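Na-translocating NADH-quinone reductase subunit C NqrC (Shewanella oneidensis, PDB 4XHF) carries a covalently attached flavin mononucleotide in its FMN-binding domain and is one subunit of a larger flavoprotein complex. Local coordinates at residues V149-D154 against K188-D193; Y164-T169 against F175-H180; P179-L184 against D215-A220; L201-V206 against G219-G224. One frame throughout, in Å; residues are numbered along the deposited sequence.

Contact 1 (V149-D154 against K188-D193); sequences VAVEPD and KQLFDD
Gln-189 and Leu-190 meet Asp-154 and Val-151, so that the loop 188-193 packs lightly against the end of strand 144-151. This strand belongs to the large antiparallel sheet of this FMN-binding protein, and residues 152-154 begin the loop that follows it. The contact is small, burying 94 Å² in all. Lys-188 leads into it: its backbone is hydrogen-bonded to Ile-158 on the neighbouring strand of the sheet. At Gln-189 the chain runs out nearly straight after CB (chi2 -173°), which carries the amide toward the carboxylate of Asp-154. NE2 stops 4.3 Å from Asp-154 OD2, too far for a direct bond. Instead both groups are hydrogen-bonded to the hydroxyl of Thr-157, which therefore links them indirectly. Asp-154 OD1 also accepts from Asn-156 N, which makes an Asx turn. Leu-190 supplies the apolar half of the contact. Its CB points toward the strand, and CD1 approaches CG1 of Val-151. The two side chains cross at about a right angle, and one methyl of each does the touching. In Val-151, CG1 stands beside the backbone N and anti to the carbonyl carbon (chi1 -64°), and this turns it to the loop. Both residues are buried, whereas Asp-154 is at the solvent side. Phe-191 follows but does not touch 149-154. One face of its ring lies against CB of Leu-190, which sits 3.6 Å above the ring plane near the rim. The apolar contact itself is the single pair Val-151 CG1 to Leu-190 CD1, at 3.9 Å.

Contact 2 (Y164-T169 against F175-H180); sequences YEHGET and FVTDPH. With FMN (flavin mononucleotide), chain E.
His-166 is the centre of this contact, with Val-176 and Thr-177 packed against its imidazole. The tight part is apolar. Val-176 CG2 sits over one ring face, 4.1 Å from the centroid of the His-166 ring and 26° off its normal, in a CH-pi contact. Thr-177 CG2 comes in obliquely and reaches His-166 CD2 at 3.5 Å. His-166 CG lies between its own backbone N and carbonyl carbon (chi1 75°), which swings the ring toward these two methyls. Val-176 is buried and also packs on Thr-223 and Val-227 of helix 221-234.

The other side is looser and wetter. A water in the ring plane bridges His-166 NE2 and Thr-177 OG1, whose own separation is 4.2 Å. At the other ring nitrogen, His-166 ND1 receives a weak bond from Glu-168 N at 3.0 Å, also in plane. Away from the interface, Asp-178 caps helix 179-182, with its OD1 accepting from His-180 N.

Beyond Glu-168 the segment meets FMN. Thr-169 N donates to FMN O4 at 3.3 Å, and Thr-169 OG1 donates to FMN N5 at 2.8 Å. The contact joins the loop after strand 158-165 to the segment before helix 179-182, beside the flavin pocket of an FMN-binding domain.

Contact 3 (P179-L184 against D215-A220); sequences PHWLSL and DAVSGA. With FMN (flavin mononucleotide), chain E.
Trp-181 of helix 179-182 reaches across to Asp-215, at the end of strand 213-215, and to Val-217, in the loop after it, which holds a type II beta turn (Val-217 to Ala-220) before helix 221-234. Its CB lies beyond contact range of 215-220. CG extends opposite the backbone N (chi1 180°) and carries the indole to the loop. CD1 meets both Asp-215 O, at 3.6 Å, and Val-217 CG2, at 3.7 Å, which approaches the ring obliquely. Next, NE1 donates to Asp-215 O at 2.9 Å. The acceptor lies in the indole plane, and NE1 lies almost on the extension of the C=O bond (C=O...N 174°). This helps to set the rotation of the ring and satisfies the N-H of a buried side chain. CE2 is 4.0 Å from Asp-215 O, and the indole also meets Phe-175 and Trp-185 edge-to-face.

Leu-184 CD1 rests 3.8 Å from Asp-215 CB, with the side chains at about a right angle. Asp-215 OD1 separately accepts from Val-206 N.

The turn closes through Ala-220 N to Val-217 O at 2.8 Å. Gly-219 takes its positive-phi position (phi 88°), and the turn presents Gly-219 N to FMN O2P at 3.3 Å.

Contact 4 (L201-V206 against G219-G224); sequences LVKGGV and GATMTG. With FMN (flavin mononucleotide), chain E.
Leu-201 on strand 200-202 and Lys-203 just after it meet Gly-224 and Thr-221, in the first turn of helix 221-234. Leu-201 has a strained first torsion (chi1 -96°), well off a staggered position. It brings CD2 onto the bare CA of Gly-224 at 3.4 Å, tighter than usual carbon packing. The same methyl also lies near Gly-224 O.

Lys-203 runs across Thr-221 at about a right angle. The extended start of the chain lays CD 3.9 Å from Thr-221 OG1. The bend at chi3 (-81°) then turns CE and NZ to the phosphate. There Lys-203 NZ lies 3.5 Å from FMN O1P, close, but too long to call a hydrogen bond.

Thr-221 is covalently joined to FMN. Its OG1, anti to the carbonyl carbon (chi1 -55°), is bonded to FMN P at 1.6 Å, a phosphoester link. Backbone N-H groups of the helix start line the ribityl chain: Thr-221 N donates to FMN O5' at 2.9 Å and Met-222 N to FMN O4'. Thr-223 holds the ring system twice. Its N donates to FMN O2 at 2.7 Å, and FMN N3 donates to its OG1 at 2.5 Å. That last length is doubtfully short; the hydroxyl also bonds Glu-168 OE1.

The ester tethers the flavin covalently. The nearby ammonium of Lys-203 and the positive end of the helix probably help to balance the remaining phosphate charge.

Overall arrangement
Contacts 2, 3 and 4 gather round the flavin mononucleotide, while contact 1 lies apart, its centre about 19 to 22 Å from theirs. Contacts 3 and 4 are closest, with centres about 7 Å apart. They share Gly-219 and Ala-220, and Ala-216 N sits 2.8 Å from Val-202 O, probably a hydrogen bond at the ends of parallel strands 200-202 and 213-215. The centres of contacts 2 and 3 are about 10 Å apart, and the two share Pro-179 and His-180. Contacts 2 and 4 meet at the pocket, where Glu-168 OE1 lies 2.6 Å from Thr-223 OG1, probably hydrogen-bonded. Contact 1 touches contact 4 through Lys-188 NZ and Val-206 CG1, 3.6 Å apart.

Contact 1 (V149-D154 against K188-D193)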
# COMPACT_ATOMS: atom_id res chain seq x y z
N VAL A 149 1.00 -1.63 1.05
CA VAL A 149 0.92 -3.09 1.04
C VAL A 149 2.06 -3.68 0.24
O VAL A 149 2.26 -3.35 -0.93
CB VAL A 149 -0.41 -3.59 0.44
CG1 VAL A 149 -0.48 -5.11 0.47
CG2 VAL A 149 -1.58 -3.00 1.20
N ALA A 150 2.82 -4.57 0.88
CA ALA A 150 3.88 -5.31 0.21
C ALA A 150 3.33 -6.66 -0.22
O ALA A 150 2.79 -7.40 0.59
CB ALA A 150 5.07 -5.49 1.14
N VAL A 151 3.48 -6.97 -1.51
CA VAL A 151 2.99 -8.23 -2.05
C VAL A 151 4.17 -9.04 -2.59
O VAL A 151 5.12 -8.48 -3.12
CB VAL A 151 1.94 -8.01 -3.16
CG1 VAL A 151 0.70 -7.34 -2.60
CG2 VAL A 151 2.51 -7.18 -4.30
N GLU A 152 4.10 -10.36 -2.43
CA GLU A 152 5.14 -11.25 -2.94
C GLU A 152 5.08 -11.29 -4.47
O GLU A 152 4.10 -10.85 -5.06
CB GLU A 152 4.97 -12.66 -2.36
CG GLU A 152 5.06 -12.71 -0.83
CD GLU A 152 5.11 -14.14 -0.30
OE1 GLU A 152 4.96 -15.08 -1.10
OE2 GLU A 152 5.31 -14.31 0.92
N PRO A 153 6.15 -11.80 -5.11
CA PRO A 153 6.24 -11.83 -6.58
C PRO A 153 5.12 -12.61 -7.28
O PRO A 153 5.04 -12.53 -8.51
CB PRO A 153 7.59 -12.51 -6.83
CG PRO A 153 8.38 -12.20 -5.62
CD PRO A 153 7.40 -12.28 -4.49
N ASP A 154 4.29 -13.34 -6.54
CA ASP A 154 3.10 -13.95 -7.14
C ASP A 154 2.00 -12.89 -7.26
O ASP A 154 0.97 -13.11 -7.89
CB ASP A 154 2.61 -15.16 -6.33
CG ASP A 154 2.20 -14.81 -4.90
OD1 ASP A 154 2.11 -13.61 -4.56
OD2 ASP A 154 1.96 -15.75 -4.11
N LYS A 188 -1.60 -13.53 4.09
CA LYS A 188 -2.92 -13.58 3.48
C LYS A 188 -2.81 -13.35 1.98
O LYS A 188 -1.81 -12.82 1.50
CB LYS A 188 -3.84 -12.55 4.13
CG LYS A 188 -4.03 -12.73 5.63
CD LYS A 188 -4.76 -14.02 5.96
CE LYS A 188 -4.86 -14.23 7.45
NZ LYS A 188 -5.77 -15.36 7.79
N GLN A 189 -3.85 -13.73 1.24
CA GLN A 189 -3.85 -13.61 -0.21
C GLN A 189 -5.02 -12.76 -0.72
O GLN A 189 -6.17 -12.96 -0.33
CB GLN A 189 -3.89 -15.00 -0.85
CG GLN A 189 -2.58 -15.75 -0.70
CD GLN A 189 -2.57 -17.06 -1.47
OE1 GLN A 189 -3.60 -17.72 -1.62
NE2 GLN A 189 -1.40 -17.44 -1.98
N LEU A 190 -4.70 -11.82 -1.61
CA LEU A 190 -5.67 -10.86 -2.11
C LEU A 190 -6.74 -11.49 -2.99
O LEU A 190 -7.92 -11.13 -2.89
CB LEU A 190 -4.96 -9.75 -2.89
CG LEU A 190 -4.08 -8.82 -2.06
CD1 LEU A 190 -3.08 -8.11 -2.95
CD2 LEU A 190 -4.93 -7.79 -1.32
N PHE A 191 -6.34 -12.42 -3.85
CA PHE A 191 -7.22 -12.97 -4.89
C PHE A 191 -7.47 -14.46 -4.75
O PHE A 191 -6.66 -15.19 -4.17
CB PHE A 191 -6.62 -12.70 -6.27
CG PHE A 191 -6.22 -11.28 -6.49
CD1 PHE A 191 -7.16 -10.33 -6.86
CD2 PHE A 191 -4.90 -10.89 -6.33
CE1 PHE A 191 -6.78 -9.02 -7.06
CE2 PHE A 191 -4.53 -9.58 -6.53
CZ PHE A 191 -5.47 -8.64 -6.90
N ASP A 192 -8.59 -14.92 -5.30
CA ASP A 192 -8.89 -16.35 -5.38
C ASP A 192 -8.34 -16.93 -6.68
O ASP A 192 -7.61 -16.27 -7.41
CB ASP A 192 -10.40 -16.60 -5.25
CG ASP A 192 -11.22 -15.91 -6.33
OD1 ASP A 192 -10.73 -15.72 -7.46
OD2 ASP A 192 -12.39 -15.55 -6.04
N ASP A 193 -8.71 -18.18 -6.97
CA ASP A 193 -8.24 -18.85 -8.18
C ASP A 193 -8.91 -18.32 -9.44
O ASP A 193 -8.42 -18.53 -10.55
CB ASP A 193 -8.45 -20.37 -8.06
CG ASP A 193 -9.85 -20.73 -7.58
OD1 ASP A 193 -10.82 -20.04 -7.96
OD2 ASP A 193 -9.97 -21.72 -6.82

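Contact 2 (Y164-T169 against F175-H180)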
# COMPACT_ATOMS: atom_id res chain seq x y z
N TYR A 164 -0.21 4.35 8.06
CA TYR A 164 0.56 5.40 8.70
C TYR A 164 -0.23 6.69 8.94
O TYR A 164 0.27 7.61 9.59
CB TYR A 164 1.81 5.71 7.87
CG TYR A 164 1.52 6.32 6.52
CD1 TYR A 164 1.34 7.69 6.38
CD2 TYR A 164 1.44 5.54 5.38
CE1 TYR A 164 1.07 8.26 5.15
CE2 TYR A 164 1.18 6.10 4.14
CZ TYR A 164 1.00 7.46 4.04
OH TYR A 164 0.74 8.03 2.82
N GLU A 165 -1.44 6.78 8.40
CA GLU A 165 -2.26 7.98 8.58
C GLU A 165 -3.75 7.67 8.55
O GLU A 165 -4.21 6.86 7.75
CB GLU A 165 -1.93 9.02 7.52
CG GLU A 165 -2.82 10.27 7.57
CD GLU A 165 -2.43 11.32 6.55
OE1 GLU A 165 -1.32 11.23 5.99
OE2 GLU A 165 -3.24 12.24 6.31
N HIS A 166 -4.50 8.34 9.42
CA HIS A 166 -5.95 8.18 9.48
C HIS A 166 -6.55 9.30 10.33
O HIS A 166 -5.83 10.06 10.97
CB HIS A 166 -6.32 6.82 10.06
CG HIS A 166 -6.13 6.72 11.54
ND1 HIS A 166 -7.13 6.97 12.44
CD2 HIS A 166 -5.03 6.41 12.28
CE1 HIS A 166 -6.68 6.82 13.67
NE2 HIS A 166 -5.40 6.47 13.60
N GLY A 167 -7.88 9.38 10.31
CA GLY A 167 -8.60 10.34 11.13
C GLY A 167 -9.79 9.69 11.82
O GLY A 167 -10.73 10.37 12.23
N GLU A 168 -9.75 8.37 11.93
CA GLU A 168 -10.80 7.60 12.58
C GLU A 168 -10.81 7.86 14.09
O GLU A 168 -9.79 8.24 14.67
CB GLU A 168 -10.63 6.11 12.30
CG GLU A 168 -10.52 5.75 10.83
CD GLU A 168 -11.82 5.95 10.07
OE1 GLU A 168 -12.59 4.98 9.94
OE2 GLU A 168 -12.07 7.08 9.60
N THR A 169 -11.95 7.63 14.72
CA THR A 169 -12.13 7.89 16.14
C THR A 169 -11.11 7.12 16.98
O THR A 169 -11.02 5.90 16.88
CB THR A 169 -13.55 7.51 16.60
OG1 THR A 169 -14.51 8.05 15.69
CG2 THR A 169 -13.83 8.04 18.00
N PHE A 175 -7.31 1.45 15.39
CA PHE A 175 -6.62 0.17 15.42
C PHE A 175 -5.77 -0.03 14.17
O PHE A 175 -4.81 -0.81 14.18
CB PHE A 175 -7.62 -0.97 15.54
CG PHE A 175 -8.50 -1.15 14.33
CD1 PHE A 175 -8.09 -1.94 13.27
CD2 PHE A 175 -9.73 -0.52 14.25
CE1 PHE A 175 -8.89 -2.10 12.16
CE2 PHE A 175 -10.53 -0.68 13.14
CZ PHE A 175 -10.11 -1.47 12.09
N VAL A 176 -6.14 0.66 13.09
CA VAL A 176 -5.51 0.45 11.79
C VAL A 176 -4.00 0.67 11.83
O VAL A 176 -3.26 0.08 11.05
CB VAL A 176 -6.12 1.38 10.72
CG1 VAL A 176 -7.55 0.98 10.43
CG2 VAL A 176 -6.05 2.84 11.15
N THR A 177 -3.53 1.51 12.75
CA THR A 177 -2.11 1.79 12.89
C THR A 177 -1.43 0.89 13.92
O THR A 177 -0.21 0.94 14.09
CB THR A 177 -1.86 3.26 13.28
OG1 THR A 177 -2.53 3.55 14.52
CG2 THR A 177 -2.36 4.20 12.20
N ASP A 178 -2.21 0.06 14.60
CA ASP A 178 -1.69 -0.87 15.60
C ASP A 178 -0.96 -2.03 14.92
O ASP A 178 -1.58 -2.79 14.18
CB ASP A 178 -2.82 -1.41 16.48
CG ASP A 178 -2.32 -2.23 17.66
OD1 ASP A 178 -1.11 -2.53 17.72
OD2 ASP A 178 -3.15 -2.59 18.52
N PRO A 179 0.36 -2.17 15.17
CA PRO A 179 1.12 -3.27 14.56
C PRO A 179 0.56 -4.65 14.89
O PRO A 179 0.71 -5.57 14.09
CB PRO A 179 2.51 -3.10 15.17
CG PRO A 179 2.60 -1.67 15.49
CD PRO A 179 1.24 -1.28 15.95
N HIS A 180 -0.05 -4.79 16.06
CA HIS A 180 -0.65 -6.06 16.46
C HIS A 180 -1.70 -6.51 15.45
O HIS A 180 -1.81 -7.69 15.15
CB HIS A 180 -1.27 -5.96 17.85
CG HIS A 180 -0.28 -5.80 18.96
ND1 HIS A 180 0.25 -6.87 19.65
CD2 HIS A 180 0.29 -4.69 19.50
CE1 HIS A 180 1.09 -6.44 20.56
NE2 HIS A 180 1.14 -5.12 20.49
N1 FMN E . -16.81 2.42 14.15
C2 FMN E . -15.72 2.32 13.19
O2 FMN E . -15.58 1.36 12.55
N3 FMN E . -14.79 3.45 13.05
C4 FMN E . -14.97 4.61 13.82
O4 FMN E . -14.23 5.52 13.69
C4A FMN E . -16.11 4.72 14.80
N5 FMN E . -16.30 5.89 15.57
C5A FMN E . -17.41 5.95 16.51
C6 FMN E . -17.59 7.12 17.27
C7 FMN E . -18.67 7.26 18.11
C7M FMN E . -18.85 8.56 18.86
C8 FMN E . -19.57 6.20 18.26
C8M FMN E . -20.91 6.37 19.04
C9 FMN E . -19.35 4.97 17.55
C9A FMN E . -18.30 4.85 16.64
N10 FMN E . -18.10 3.65 15.83
C10 FMN E . -16.98 3.61 14.92
C1' FMN E . -19.01 2.45 15.95
C2' FMN E . -19.82 2.24 14.68
O2' FMN E . -20.92 3.11 14.71
C3' FMN E . -20.34 0.80 14.61
O3' FMN E . -21.08 0.54 15.77
C4' FMN E . -19.18 -0.21 14.47
O4' FMN E . -18.37 0.14 13.38
C5' FMN E . -19.70 -1.63 14.25
O5' FMN E . -18.64 -2.51 14.52
P FMN E . -18.79 -4.06 14.12
O1P FMN E . -20.17 -4.30 13.34
O2P FMN E . -18.74 -4.97 15.43
O HOH W 1 -3.22 5.93 15.12

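Contact 3 (P179-L184 against D215-A220)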
# COMPACT_ATOMS: atom_id res chain seq x y z
N PRO A 179 0.36 -2.17 15.17
CA PRO A 179 1.12 -3.27 14.56
C PRO A 179 0.56 -4.65 14.89
O PRO A 179 0.71 -5.57 14.09
CB PRO A 179 2.51 -3.10 15.17
CG PRO A 179 2.60 -1.67 15.49
CD PRO A 179 1.24 -1.28 15.95
N HIS A 180 -0.05 -4.79 16.06
CA HIS A 180 -0.65 -6.06 16.46
C HIS A 180 -1.70 -6.51 15.45
O HIS A 180 -1.81 -7.69 15.15
CB HIS A 180 -1.27 -5.96 17.85
CG HIS A 180 -0.28 -5.80 18.96
ND1 HIS A 180 0.25 -6.87 19.65
CD2 HIS A 180 0.29 -4.69 19.50
CE1 HIS A 180 1.09 -6.44 20.56
NE2 HIS A 180 1.14 -5.12 20.49
N TRP A 181 -2.45 -5.55 14.93
CA TRP A 181 -3.51 -5.84 13.97
C TRP A 181 -2.96 -5.95 12.55
O TRP A 181 -3.38 -6.81 11.78
CB TRP A 181 -4.60 -4.78 14.03
CG TRP A 181 -5.71 -5.03 13.06
CD1 TRP A 181 -6.73 -5.92 13.19
CD2 TRP A 181 -5.92 -4.37 11.81
NE1 TRP A 181 -7.56 -5.87 12.09
CE2 TRP A 181 -7.08 -4.92 11.23
CE3 TRP A 181 -5.23 -3.36 11.11
CZ2 TRP A 181 -7.57 -4.50 10.00
CZ3 TRP A 181 -5.72 -2.95 9.89
CH2 TRP A 181 -6.88 -3.51 9.34
N LEU A 182 -2.03 -5.06 12.21
CA LEU A 182 -1.44 -5.04 10.88
C LEU A 182 -0.69 -6.34 10.58
O LEU A 182 -0.61 -6.76 9.43
CB LEU A 182 -0.50 -3.85 10.74
CG LEU A 182 -1.15 -2.47 10.71
CD1 LEU A 182 -0.12 -1.39 10.97
CD2 LEU A 182 -1.84 -2.23 9.38
N SER A 183 -0.14 -6.96 11.62
CA SER A 183 0.64 -8.18 11.45
C SER A 183 -0.23 -9.35 11.00
O SER A 183 0.27 -10.35 10.48
CB SER A 183 1.36 -8.54 12.75
OG SER A 183 0.43 -8.92 13.75
N LEU A 184 -1.53 -9.23 11.22
CA LEU A 184 -2.48 -10.28 10.86
C LEU A 184 -2.56 -10.47 9.35
O LEU A 184 -2.93 -11.55 8.87
CB LEU A 184 -3.87 -9.95 11.40
CG LEU A 184 -4.01 -9.75 12.91
CD1 LEU A 184 -5.44 -9.37 13.25
CD2 LEU A 184 -3.59 -11.00 13.67
N ASP A 215 -8.98 -10.56 10.97
CA ASP A 215 -9.81 -10.29 12.13
C ASP A 215 -10.34 -8.86 12.12
O ASP A 215 -9.57 -7.90 12.08
CB ASP A 215 -9.04 -10.52 13.43
CG ASP A 215 -8.78 -11.99 13.69
OD1 ASP A 215 -9.72 -12.68 14.15
OD2 ASP A 215 -7.65 -12.45 13.46
N ALA A 216 -11.66 -8.73 12.14
CA ALA A 216 -12.29 -7.44 12.35
C ALA A 216 -12.11 -7.04 13.81
O ALA A 216 -12.08 -7.90 14.69
CB ALA A 216 -13.77 -7.49 11.99
N VAL A 217 -11.98 -5.75 14.06
CA VAL A 217 -11.90 -5.24 15.42
C VAL A 217 -13.30 -4.88 15.89
O VAL A 217 -13.85 -3.85 15.49
CB VAL A 217 -10.96 -4.03 15.52
CG1 VAL A 217 -10.96 -3.46 16.93
CG2 VAL A 217 -9.56 -4.43 15.11
N SER A 218 -13.89 -5.73 16.72
CA SER A 218 -15.27 -5.56 17.17
C SER A 218 -15.47 -4.18 17.77
O SER A 218 -14.61 -3.68 18.50
CB SER A 218 -15.64 -6.65 18.19
OG SER A 218 -17.04 -6.78 18.32
N GLY A 219 -16.60 -3.56 17.44
CA GLY A 219 -16.88 -2.20 17.86
C GLY A 219 -16.34 -1.18 16.87
O GLY A 219 -16.65 0.01 16.96
N ALA A 220 -15.53 -1.65 15.92
CA ALA A 220 -14.94 -0.80 14.90
C ALA A 220 -14.94 -1.51 13.55
O ALA A 220 -13.90 -1.60 12.88
CB ALA A 220 -13.53 -0.41 15.29
N1 FMN E . -16.81 2.42 14.15
C2 FMN E . -15.72 2.32 13.19
O2 FMN E . -15.58 1.36 12.55
N3 FMN E . -14.79 3.45 13.05
C4 FMN E . -14.97 4.61 13.82
O4 FMN E . -14.23 5.52 13.69
C4A FMN E . -16.11 4.72 14.80
N5 FMN E . -16.30 5.89 15.57
C5A FMN E . -17.41 5.95 16.51
C6 FMN E . -17.59 7.12 17.27
C7 FMN E . -18.67 7.26 18.11
C7M FMN E . -18.85 8.56 18.86
C8 FMN E . -19.57 6.20 18.26
C8M FMN E . -20.91 6.37 19.04
C9 FMN E . -19.35 4.97 17.55
C9A FMN E . -18.30 4.85 16.64
N10 FMN E . -18.10 3.65 15.83
C10 FMN E . -16.98 3.61 14.92
C1' FMN E . -19.01 2.45 15.95
C2' FMN E . -19.82 2.24 14.68
O2' FMN E . -20.92 3.11 14.71
C3' FMN E . -20.34 0.80 14.61
O3' FMN E . -21.08 0.54 15.77
C4' FMN E . -19.18 -0.21 14.47
O4' FMN E . -18.37 0.14 13.38
C5' FMN E . -19.70 -1.63 14.25
O5' FMN E . -18.64 -2.51 14.52
P FMN E . -18.79 -4.06 14.12
O1P FMN E . -20.17 -4.30 13.34
O2P FMN E . -18.74 -4.97 15.43

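Contact 4 (L201-V206 against G219-G224)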
# COMPACT_ATOMS: atom_id res chain seq x y z
N LEU A 201 -12.88 -8.95 5.89
CA LEU A 201 -12.69 -8.85 7.33
C LEU A 201 -13.78 -9.63 8.05
O LEU A 201 -14.97 -9.46 7.77
CB LEU A 201 -12.68 -7.39 7.79
CG LEU A 201 -11.28 -6.79 7.90
CD1 LEU A 201 -10.66 -6.59 6.53
CD2 LEU A 201 -11.31 -5.50 8.68
N VAL A 202 -13.36 -10.48 8.98
CA VAL A 202 -14.24 -11.47 9.60
C VAL A 202 -14.38 -11.22 11.10
O VAL A 202 -13.40 -10.93 11.79
CB VAL A 202 -13.71 -12.90 9.38
CG1 VAL A 202 -14.64 -13.93 10.01
CG2 VAL A 202 -13.52 -13.17 7.90
N LYS A 203 -15.61 -11.35 11.59
CA LYS A 203 -15.89 -11.15 13.01
C LYS A 203 -15.89 -12.47 13.76
O LYS A 203 -15.64 -12.51 14.96
CB LYS A 203 -17.24 -10.43 13.18
CG LYS A 203 -17.25 -8.99 12.69
CD LYS A 203 -18.46 -8.22 13.20
CE LYS A 203 -19.71 -8.50 12.37
NZ LYS A 203 -20.89 -7.73 12.87
N GLY A 204 -16.16 -13.56 13.04
CA GLY A 204 -16.31 -14.86 13.66
C GLY A 204 -15.04 -15.43 14.28
O GLY A 204 -15.09 -16.49 14.91
N GLY A 205 -13.93 -14.73 14.13
CA GLY A 205 -12.65 -15.22 14.60
C GLY A 205 -11.97 -16.03 13.51
O GLY A 205 -12.43 -17.11 13.15
N VAL A 206 -10.86 -15.50 13.00
CA VAL A 206 -10.21 -16.07 11.82
C VAL A 206 -9.26 -17.20 12.17
O VAL A 206 -8.45 -17.09 13.09
CB VAL A 206 -9.44 -14.98 11.05
CG1 VAL A 206 -8.74 -15.57 9.83
CG2 VAL A 206 -10.38 -13.88 10.61
N GLY A 219 -16.60 -3.56 17.44
CA GLY A 219 -16.88 -2.20 17.86
C GLY A 219 -16.34 -1.18 16.87
O GLY A 219 -16.65 0.01 16.96
N ALA A 220 -15.53 -1.65 15.92
CA ALA A 220 -14.94 -0.80 14.90
C ALA A 220 -14.94 -1.51 13.55
O ALA A 220 -13.90 -1.60 12.88
CB ALA A 220 -13.53 -0.41 15.29
N THR A 221 -16.10 -2.01 13.15
CA THR A 221 -16.22 -2.80 11.93
C THR A 221 -16.21 -1.93 10.68
O THR A 221 -15.66 -2.32 9.65
CB THR A 221 -17.51 -3.64 11.96
OG1 THR A 221 -17.54 -4.44 13.14
CG2 THR A 221 -17.60 -4.55 10.74
N MET A 222 -16.80 -0.74 10.77
CA MET A 222 -16.96 0.12 9.60
C MET A 222 -15.61 0.62 9.08
O MET A 222 -15.41 0.75 7.88
CB MET A 222 -17.86 1.31 9.94
CG MET A 222 -19.31 0.92 10.18
SD MET A 222 -20.11 0.23 8.71
CE MET A 222 -20.17 1.66 7.64
N THR A 223 -14.68 0.88 10.00
CA THR A 223 -13.33 1.27 9.62
C THR A 223 -12.66 0.14 8.85
O THR A 223 -12.04 0.36 7.81
CB THR A 223 -12.47 1.63 10.85
OG1 THR A 223 -12.95 2.85 11.42
CG2 THR A 223 -11.00 1.81 10.49
N GLY A 224 -12.81 -1.08 9.36
CA GLY A 224 -12.20 -2.24 8.76
C GLY A 224 -12.69 -2.50 7.35
O GLY A 224 -11.91 -2.87 6.47
N1 FMN E . -16.81 2.42 14.15
C2 FMN E . -15.72 2.32 13.19
O2 FMN E . -15.58 1.36 12.55
N3 FMN E . -14.79 3.45 13.05
C4 FMN E . -14.97 4.61 13.82
O4 FMN E . -14.23 5.52 13.69
C4A FMN E . -16.11 4.72 14.80
N5 FMN E . -16.30 5.89 15.57
C5A FMN E . -17.41 5.95 16.51
C6 FMN E . -17.59 7.12 17.27
C7 FMN E . -18.67 7.26 18.11
C7M FMN E . -18.85 8.56 18.86
C8 FMN E . -19.57 6.20 18.26
C8M FMN E . -20.91 6.37 19.04
C9 FMN E . -19.35 4.97 17.55
C9A FMN E . -18.30 4.85 16.64
N10 FMN E . -18.10 3.65 15.83
C10 FMN E . -16.98 3.61 14.92
C1' FMN E . -19.01 2.45 15.95
C2' FMN E . -19.82 2.24 14.68
O2' FMN E . -20.92 3.11 14.71
C3' FMN E . -20.34 0.80 14.61
O3' FMN E . -21.08 0.54 15.77
C4' FMN E . -19.18 -0.21 14.47
O4' FMN E . -18.37 0.14 13.38
C5' FMN E . -19.70 -1.63 14.25
O5' FMN E . -18.64 -2.51 14.52
P FMN E . -18.79 -4.06 14.12
O1P FMN E . -20.17 -4.30 13.34
O2P FMN E . -18.74 -4.97 15.43